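Local coordinates for protein aac(6')-Ii (Enterococcus faecium, PDB 1N71) that probably transfers the acetyl group of acetyl-coenzyme A to the 6'-amino group of aminoglycoside antibiotics, as an enzyme of the GNAT superfamily, at residues T118-T123 with A134-L139. Numbering follows the deposited sequence.
Sequences TTLSQT and ASIQNL
Thr119 and Gln137 bond two loops of the GNAT fold beside a single beta bridge, that of Thr118 with Asn138, a small example of how a threonine hydroxyl can extend a backbone bridge by accepting a backbone N-H. Thr119 N donates to Gln137 O over 3.2 Å, and Gln137 N returns a bond of 3.0 Å to Thr119 OG1. That hydroxyl stands between its own backbone N and carbonyl carbon (chi1 52°), which turns it to the 134-139 loop and leaves CG2 alongside Gln137 CB. A water 2.6 Å from Thr119 OG1 gives the hydroxyl another polar neighbour and reaches weakly to Ser135 OG, which is bonded to Asp131 O of helix 129-134.

On the buried flank, Ile136 extends with CG1 anti to its backbone N (chi1 -173°) and crosses Leu120 at about a right angle, its CD1 lying 3.6 Å from Leu120 CG; Ile136 also touches Ile154 and Leu120 touches Val157, both of strand 153-158. Leu139 lays CD1 against the Thr118 carbonyl.

Farther out, Asn138 touches coenzyme A, and its amide is hydrogen-bonded through ND2 to Glu145 OE1 and through OD1 to His142 N. The type I turn from Thr118 to Ser121 contains an ST turn, in which Thr118 OG1, also bonded to Asp113 OD2, accepts from Leu120 N at 3.0 Å.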
# COMPACT_ATOMS: atom_id res chain seq x y z
N THR A 118 6.48 15.38 -12.37
CA THR A 118 5.14 15.49 -12.95
C THR A 118 4.40 16.67 -12.32
O THR A 118 4.85 17.24 -11.33
CB THR A 118 4.28 14.23 -12.70
OG1 THR A 118 3.73 14.29 -11.38
CG2 THR A 118 5.13 12.97 -12.82
N THR A 119 3.25 17.02 -12.89
CA THR A 119 2.47 18.13 -12.37
C THR A 119 1.74 17.79 -11.08
O THR A 119 1.05 18.64 -10.52
CB THR A 119 1.43 18.61 -13.41
OG1 THR A 119 0.66 17.50 -13.89
CG2 THR A 119 2.13 19.29 -14.58
N LEU A 120 1.89 16.55 -10.60
CA LEU A 120 1.23 16.16 -9.35
C LEU A 120 2.04 16.55 -8.12
O LEU A 120 1.53 16.50 -7.00
CB LEU A 120 0.94 14.65 -9.33
CG LEU A 120 -0.07 14.13 -10.36
CD1 LEU A 120 -0.41 12.68 -10.02
CD2 LEU A 120 -1.34 14.98 -10.34
N SER A 121 3.30 16.91 -8.32
CA SER A 121 4.13 17.34 -7.20
C SER A 121 4.14 18.87 -7.17
O SER A 121 3.73 19.52 -8.14
CB SER A 121 5.56 16.81 -7.37
OG SER A 121 6.12 17.20 -8.61
N GLN A 122 4.59 19.44 -6.06
CA GLN A 122 4.63 20.89 -5.90
C GLN A 122 3.27 21.54 -6.12
O GLN A 122 3.13 22.53 -6.84
CB GLN A 122 5.67 21.49 -6.85
CG GLN A 122 7.07 21.50 -6.26
CD GLN A 122 8.13 22.03 -7.20
OE1 GLN A 122 7.94 23.05 -7.87
NE2 GLN A 122 9.27 21.34 -7.26
N THR A 123 2.26 20.96 -5.47
CA THR A 123 0.89 21.45 -5.53
C THR A 123 0.11 20.77 -4.41
O THR A 123 0.44 19.65 -4.02
CB THR A 123 0.22 21.11 -6.87
OG1 THR A 123 -1.11 21.65 -6.88
CG2 THR A 123 0.16 19.60 -7.08
N ALA A 134 -6.23 13.57 -13.60
CA ALA A 134 -6.65 13.42 -14.99
C ALA A 134 -5.84 14.29 -15.96
O ALA A 134 -5.61 13.91 -17.11
CB ALA A 134 -8.15 13.74 -15.12
N SER A 135 -5.39 15.46 -15.50
CA SER A 135 -4.63 16.36 -16.36
C SER A 135 -3.12 16.28 -16.15
O SER A 135 -2.38 17.17 -16.59
CB SER A 135 -5.10 17.80 -16.14
OG SER A 135 -4.87 18.20 -14.80
N ILE A 136 -2.65 15.23 -15.50
CA ILE A 136 -1.22 15.10 -15.24
C ILE A 136 -0.40 15.26 -16.51
O ILE A 136 -0.81 14.83 -17.59
CB ILE A 136 -0.88 13.72 -14.61
CG1 ILE A 136 0.59 13.69 -14.19
CG2 ILE A 136 -1.13 12.60 -15.62
CD1 ILE A 136 0.98 12.45 -13.40
N GLN A 137 0.77 15.89 -16.38
CA GLN A 137 1.68 16.09 -17.50
C GLN A 137 3.06 15.62 -17.03
O GLN A 137 3.44 15.84 -15.88
CB GLN A 137 1.76 17.57 -17.89
CG GLN A 137 0.45 18.17 -18.39
CD GLN A 137 0.02 17.60 -19.73
OE1 GLN A 137 0.79 17.55 -20.68
NE2 GLN A 137 -1.24 17.17 -19.81
N ASN A 138 3.79 14.96 -17.92
CA ASN A 138 5.11 14.45 -17.57
C ASN A 138 6.16 15.53 -17.82
O ASN A 138 6.48 15.86 -18.97
CB ASN A 138 5.44 13.20 -18.39
CG ASN A 138 6.56 12.39 -17.78
OD1 ASN A 138 7.23 12.84 -16.84
ND2 ASN A 138 6.79 11.19 -18.32
N LEU A 139 6.71 16.08 -16.74
CA LEU A 139 7.70 17.14 -16.85
C LEU A 139 9.13 16.69 -17.08
O LEU A 139 9.83 17.26 -17.92
CB LEU A 139 7.65 18.01 -15.59
CG LEU A 139 6.26 18.50 -15.18
CD1 LEU A 139 6.38 19.38 -13.96
CD2 LEU A 139 5.60 19.25 -16.33
O HOH W 1 -1.85 17.77 -13.10